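Local coordinates for protein ADP-ribosylating toxin CARDS (Mycoplasma pneumoniae, PDB 4TLV) that transfers the ADP-ribosyl group from NAD(+) to multiple target proteins in vitro and causes vacuolization and cytopathic damage in mammalian cells, at residues A[170-175]-A[371-376]; A[418-423]-A[429-434]. All coordinates share one frame; numbering follows the deposited sequence.

Interaction 1. Residues A[170-175]-A[371-376]; sequences VETTRI and IAITQF
Thr-172 and Ile-373 mark the nearest approach of the two backbones, their CA atoms 8.8 Å apart, a spacing too wide for strand pairing, and no hydrogen bond passes between segments 170-175 and 371-376. The contact is a domain interface: strand 168-181 belongs to the mono-ADP-ribosyltransferase domain, whereas 371-376 leads into strand 375-380 of the D2 beta-trefoil. Ile-373 takes part in two of the three close pairs, with a different branch in each. Its CG2, placed trans to the backbone N by the rotation about CA-CB, meets CG2 of Thr-172 at 4.0 Å, methyl against methyl, with the two side chains meeting at a slant. The other branch ends in Ile-373 CD1, which lies 4.2 Å from CD of Arg-174. That methylene is the nearest arginine atom, and CD1 lies obliquely to the guanidinium beyond it. The guanidinium is held by a salt bridge from NH2 to Asp-153 on the adjoining strand 146-156, which keeps the charged end within the transferase domain while the methylene packs against D2.

Thr-172 turns its two branches to different partners. With chi1 at -169°, OG1 stands opposite the backbone N and reaches a glycerol, probably from the crystallisation liquor, leaving the methyl to face D2. Around this small apolar patch, Val-155 of strand 146-156 touches Ile-373, Pro-368 of D2 packs against Arg-174, Ile-373 and Phe-376, and the backbone of Ile-373 adds a polar link by hydrogen-bonding to Glu-158 of the transferase domain. Phe-376 takes a lesser share, presenting its ring edge to the threonine: Phe-376 CE2 lies 4.5 Å from Thr-172 CG2, with that methyl near the plane of the ring.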
loop_
_atom_site.group_PDB
_atom_site.type_symbol
_atom_site.label_atom_id
_atom_site.label_comp_id
_atom_site.label_asym_id
_atom_site.label_seq_id
_atom_site.Cartn_x
_atom_site.Cartn_y
_atom_site.Cartn_z
ATOM N N VAL A 170 -15.795 -14.772 10.358
ATOM C CA VAL A 170 -15.265 -14.124 9.165
ATOM C C VAL A 170 -16.317 -13.259 8.488
ATOM O O VAL A 170 -17.382 -13.746 8.106
ATOM C CB VAL A 170 -14.746 -15.171 8.147
ATOM C CG1 VAL A 170 -14.217 -14.490 6.890
ATOM C CG2 VAL A 170 -13.660 -16.061 8.773
ATOM N N GLU A 171 -15.998 -11.977 8.334
ATOM C CA GLU A 171 -16.890 -11.017 7.720
ATOM C C GLU A 171 -16.275 -10.445 6.454
ATOM O O GLU A 171 -15.051 -10.394 6.311
ATOM C CB GLU A 171 -17.145 -9.842 8.671
ATOM C CG GLU A 171 -17.729 -10.228 10.001
ATOM C CD GLU A 171 -19.233 -10.421 9.948
ATOM O OE1 GLU A 171 -19.924 -9.630 9.271
ATOM O OE2 GLU A 171 -19.716 -11.362 10.603
ATOM N N THR A 172 -17.132 -9.974 5.562
ATOM C CA THR A 172 -16.674 -9.158 4.449
ATOM C C THR A 172 -17.591 -7.938 4.368
ATOM O O THR A 172 -18.518 -7.797 5.171
ATOM C CB THR A 172 -16.593 -9.970 3.129
ATOM O OG1 THR A 172 -15.902 -9.201 2.138
ATOM C CG2 THR A 172 -17.974 -10.357 2.613
ATOM N N THR A 173 -17.320 -7.033 3.443
ATOM C CA THR A 173 -18.121 -5.827 3.321
ATOM C C THR A 173 -18.756 -5.798 1.952
ATOM O O THR A 173 -18.298 -6.468 1.027
ATOM C CB THR A 173 -17.269 -4.564 3.521
ATOM O OG1 THR A 173 -16.181 -4.586 2.590
ATOM C CG2 THR A 173 -16.697 -4.535 4.937
ATOM N N ARG A 174 -19.832 -5.034 1.831
ATOM C CA ARG A 174 -20.485 -4.854 0.546
ATOM C C ARG A 174 -20.782 -3.378 0.328
ATOM O O ARG A 174 -21.214 -2.678 1.249
ATOM C CB ARG A 174 -21.784 -5.665 0.491
ATOM C CG ARG A 174 -21.576 -7.169 0.597
ATOM C CD ARG A 174 -22.890 -7.893 0.372
ATOM N NE ARG A 174 -23.936 -7.315 1.205
ATOM C CZ ARG A 174 -25.228 -7.603 1.086
ATOM N NH1 ARG A 174 -25.630 -8.471 0.165
ATOM N NH2 ARG A 174 -26.115 -7.025 1.887
ATOM N N ILE A 175 -20.533 -2.902 -0.884
ATOM C CA ILE A 175 -20.953 -1.559 -1.249
ATOM C C ILE A 175 -22.258 -1.664 -2.040
ATOM O O ILE A 175 -22.289 -2.144 -3.171
ATOM C CB ILE A 175 -19.868 -0.829 -2.050
ATOM C CG1 ILE A 175 -18.551 -0.834 -1.264
ATOM C CG2 ILE A 175 -20.314 0.611 -2.374
ATOM C CD1 ILE A 175 -17.375 -0.250 -2.019
ATOM N N ILE A 371 -26.295 -14.011 -2.634
ATOM C CA ILE A 371 -26.745 -13.490 -1.347
ATOM C C ILE A 371 -26.271 -14.396 -0.199
ATOM O O ILE A 371 -26.203 -13.966 0.954
ATOM C CB ILE A 371 -28.280 -13.267 -1.327
ATOM C CG1 ILE A 371 -28.701 -12.464 -0.096
ATOM C CG2 ILE A 371 -29.015 -14.585 -1.407
ATOM C CD1 ILE A 371 -30.107 -11.863 -0.215
ATOM N N ALA A 372 -25.920 -15.635 -0.526
ATOM C CA ALA A 372 -25.373 -16.565 0.462
ATOM C C ALA A 372 -23.892 -16.280 0.764
ATOM O O ALA A 372 -23.280 -16.943 1.600
ATOM C CB ALA A 372 -25.534 -17.998 -0.017
ATOM N N ILE A 373 -23.324 -15.308 0.058
ATOM C CA ILE A 373 -21.940 -14.898 0.268
ATOM C C ILE A 373 -20.983 -16.083 0.196
ATOM O O ILE A 373 -20.263 -16.362 1.153
ATOM C CB ILE A 373 -21.783 -14.177 1.619
ATOM C CG1 ILE A 373 -22.972 -13.236 1.866
ATOM C CG2 ILE A 373 -20.461 -13.397 1.664
ATOM C CD1 ILE A 373 -22.992 -12.006 0.935
ATOM N N THR A 374 -20.981 -16.792 -0.933
ATOM C CA THR A 374 -20.085 -17.933 -1.102
ATOM C C THR A 374 -19.341 -17.925 -2.419
ATOM O O THR A 374 -18.437 -18.728 -2.607
ATOM C CB THR A 374 -20.835 -19.272 -1.099
ATOM O OG1 THR A 374 -21.786 -19.266 -2.174
ATOM C CG2 THR A 374 -21.525 -19.504 0.222
ATOM N N GLN A 375 -19.764 -17.073 -3.346
ATOM C CA GLN A 375 -19.142 -17.003 -4.673
ATOM C C GLN A 375 -18.604 -15.593 -4.908
ATOM O O GLN A 375 -19.329 -14.615 -4.769
ATOM C CB GLN A 375 -20.157 -17.362 -5.761
ATOM C CG GLN A 375 -20.736 -18.761 -5.593
ATOM C CD GLN A 375 -22.069 -18.939 -6.296
ATOM O OE1 GLN A 375 -22.518 -18.064 -7.032
ATOM N NE2 GLN A 375 -22.716 -20.076 -6.057
ATOM N N PHE A 376 -17.337 -15.500 -5.284
ATOM C CA PHE A 376 -16.666 -14.207 -5.332
ATOM C C PHE A 376 -16.005 -13.935 -6.677
ATOM O O PHE A 376 -15.203 -14.726 -7.157
ATOM C CB PHE A 376 -15.624 -14.138 -4.205
ATOM C CG PHE A 376 -16.224 -14.137 -2.826
ATOM C CD1 PHE A 376 -16.696 -15.307 -2.257
ATOM C CD2 PHE A 376 -16.296 -12.963 -2.089
ATOM C CE1 PHE A 376 -17.257 -15.306 -0.975
ATOM C CE2 PHE A 376 -16.852 -12.958 -0.820
ATOM C CZ PHE A 376 -17.334 -14.125 -0.266
#

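Interaction 2. Residues A[418-423]-A[429-434]; sequences LQIIVD and AQFVTM. With ACT (acetate ion), chain M.
The end of strand 415-421 packs against the 3-10 turn at 429-431 through a buried apolar contact between Ile-420 and Val-422 on one side and Ala-429, Phe-431 and Val-432 on the other. Ile-420 divides its branches between two partners. Ile-420 CD1 comes in at the edge of the Phe-431 ring, in its plane, 3.4 Å from Phe-431 CE2, and the two side chains stand roughly at right angles. Ile-420 CG2 instead lies 4.1 Å from CG1 of Val-432, where the side chains run past one another in opposite senses. In the D2 beta-trefoil, the contact packs strand 415-421, the last of the domain, against the loop that leads toward D3, and Met-366 of strand 364-368 touches Ile-420, Phe-431 and Val-432 alike.

Val-422 is turned with CG1 trans to its backbone N (chi1 174°), which lays this methyl 3.7 Å from CA of Ala-429; CG2 faces Val-432. At the start of the turn, the amide N of Ala-429 donates a hydrogen bond of 2.9 Å to O of an acetate, probably from the crystallisation liquor, at an N-H...O angle of 160°. His-163 ND1 also bonds to the acetate.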
loop_
_atom_site.group_PDB
_atom_site.type_symbol
_atom_site.label_atom_id
_atom_site.label_comp_id
_atom_site.label_asym_id
_atom_site.label_seq_id
_atom_site.Cartn_x
_atom_site.Cartn_y
_atom_site.Cartn_z
ATOM N N LEU A 418 -14.257 -17.258 -13.967
ATOM C CA LEU A 418 -14.007 -18.101 -12.812
ATOM C C LEU A 418 -14.269 -17.271 -11.573
ATOM O O LEU A 418 -13.843 -16.119 -11.491
ATOM C CB LEU A 418 -12.546 -18.513 -12.784
ATOM C CG LEU A 418 -12.037 -19.362 -13.938
ATOM C CD1 LEU A 418 -10.533 -19.255 -14.002
ATOM C CD2 LEU A 418 -12.483 -20.792 -13.714
ATOM N N GLN A 419 -14.958 -17.855 -10.610
ATOM C CA GLN A 419 -15.234 -17.171 -9.364
ATOM C C GLN A 419 -14.764 -18.055 -8.223
ATOM O O GLN A 419 -14.791 -19.281 -8.319
ATOM C CB GLN A 419 -16.727 -16.838 -9.243
ATOM C CG GLN A 419 -17.194 -15.834 -10.309
ATOM C CD GLN A 419 -18.636 -15.383 -10.139
ATOM O OE1 GLN A 419 -19.390 -15.962 -9.364
ATOM N NE2 GLN A 419 -19.020 -14.339 -10.874
ATOM N N ILE A 420 -14.299 -17.430 -7.152
ATOM C CA ILE A 420 -13.852 -18.196 -6.002
ATOM C C ILE A 420 -15.055 -18.802 -5.312
ATOM O O ILE A 420 -16.048 -18.132 -5.090
ATOM C CB ILE A 420 -13.076 -17.321 -5.006
ATOM C CG1 ILE A 420 -11.825 -16.774 -5.708
ATOM C CG2 ILE A 420 -12.713 -18.147 -3.760
ATOM C CD1 ILE A 420 -10.842 -16.097 -4.802
ATOM N N ILE A 421 -14.963 -20.079 -4.969
ATOM C CA ILE A 421 -16.042 -20.720 -4.239
ATOM C C ILE A 421 -15.567 -21.045 -2.829
ATOM O O ILE A 421 -14.492 -21.608 -2.637
ATOM C CB ILE A 421 -16.549 -21.985 -4.963
ATOM C CG1 ILE A 421 -15.407 -22.982 -5.143
ATOM C CG2 ILE A 421 -17.142 -21.596 -6.315
ATOM C CD1 ILE A 421 -15.830 -24.352 -5.697
ATOM N N VAL A 422 -16.382 -20.676 -1.853
ATOM C CA VAL A 422 -16.031 -20.849 -0.455
ATOM C C VAL A 422 -16.897 -21.933 0.167
ATOM O O VAL A 422 -18.126 -21.844 0.161
ATOM C CB VAL A 422 -16.228 -19.543 0.328
ATOM C CG1 VAL A 422 -16.008 -19.786 1.824
ATOM C CG2 VAL A 422 -15.276 -18.467 -0.193
ATOM N N ASP A 423 -16.242 -22.937 0.724
ATOM C CA ASP A 423 -16.924 -24.067 1.315
ATOM C C ASP A 423 -15.890 -24.904 2.061
ATOM O O ASP A 423 -14.692 -24.796 1.807
ATOM C CB ASP A 423 -17.573 -24.902 0.214
ATOM C CG ASP A 423 -18.422 -26.026 0.765
ATOM O OD1 ASP A 423 -19.600 -25.756 1.104
ATOM O OD2 ASP A 423 -17.908 -27.171 0.866
ATOM N N ALA A 429 -12.958 -19.548 4.286
ATOM C CA ALA A 429 -13.624 -18.251 4.201
ATOM C C ALA A 429 -12.661 -17.071 4.317
ATOM O O ALA A 429 -12.889 -16.014 3.719
ATOM C CB ALA A 429 -14.722 -18.143 5.276
ATOM N N GLN A 430 -11.590 -17.232 5.091
ATOM C CA GLN A 430 -10.727 -16.072 5.337
ATOM C C GLN A 430 -9.931 -15.654 4.103
ATOM O O GLN A 430 -9.450 -14.531 4.029
ATOM C CB GLN A 430 -9.809 -16.273 6.550
ATOM C CG GLN A 430 -8.660 -17.233 6.315
ATOM C CD GLN A 430 -7.817 -17.366 7.555
ATOM O OE1 GLN A 430 -6.560 -16.954 7.463
ATOM N NE2 GLN A 430 -8.304 -17.813 8.604
ATOM N N PHE A 431 -9.821 -16.529 3.111
ATOM C CA PHE A 431 -9.117 -16.117 1.905
ATOM C C PHE A 431 -9.697 -14.839 1.304
ATOM O O PHE A 431 -8.959 -13.966 0.839
ATOM C CB PHE A 431 -9.063 -17.204 0.822
ATOM C CG PHE A 431 -8.292 -16.761 -0.381
ATOM C CD1 PHE A 431 -6.924 -16.604 -0.304
ATOM C CD2 PHE A 431 -8.935 -16.427 -1.562
ATOM C CE1 PHE A 431 -6.199 -16.151 -1.409
ATOM C CE2 PHE A 431 -8.213 -15.992 -2.652
ATOM C CZ PHE A 431 -6.843 -15.849 -2.566
ATOM N N VAL A 432 -11.023 -14.709 1.320
ATOM C CA VAL A 432 -11.662 -13.568 0.678
ATOM C C VAL A 432 -11.784 -12.345 1.594
ATOM O O VAL A 432 -12.695 -11.524 1.443
ATOM C CB VAL A 432 -13.021 -13.956 0.051
ATOM C CG1 VAL A 432 -12.797 -15.037 -1.021
ATOM C CG2 VAL A 432 -13.989 -14.438 1.122
ATOM N N THR A 433 -10.830 -12.222 2.520
ATOM C CA THR A 433 -10.686 -11.060 3.378
ATOM C C THR A 433 -9.218 -10.623 3.334
ATOM O O THR A 433 -8.356 -11.402 2.987
ATOM C CB THR A 433 -11.066 -11.379 4.837
ATOM O OG1 THR A 433 -10.138 -12.319 5.375
ATOM C CG2 THR A 433 -12.487 -11.983 4.903
ATOM N N MET A 434 -8.937 -9.380 3.696
ATOM C CA MET A 434 -7.587 -8.851 3.558
ATOM C C MET A 434 -6.818 -8.919 4.876
ATOM O O MET A 434 -7.135 -8.207 5.823
ATOM C CB MET A 434 -7.648 -7.411 3.015
ATOM C CG MET A 434 -8.046 -7.334 1.556
ATOM S SD MET A 434 -8.444 -5.653 1.062
ATOM C CE MET A 434 -10.169 -5.610 1.414
HETATM C C ACT M . -14.796 -22.590 5.964
HETATM O O ACT M . -13.985 -21.634 6.036
HETATM O OXT ACT M . -14.920 -23.306 6.985
HETATM C CH3 ACT M . -15.587 -22.863 4.720
#

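In the fold
From the N terminus, the chain reaches strand 168-181 late in the transferase domain, then runs through 195 residues, including the linker and much of D2, before 371-376 returns to it and closes interaction 1. Interaction 2 follows in series, neither nested nor crossed: five residues separate 418-423 from 429-434, so it closes a short local loop. The centres of the two contacts lie about 9 Å apart. Strands 375-380 and 415-421 are sheet neighbours, with probable backbone hydrogen bonds from Ile-420 N to Phe-376 O and from Val-422 N to Thr-374 O. The backbone O of Glu-171 also packs against CG2 of Thr-433, bringing the transferase strand against the loop that leads from D2 toward D3.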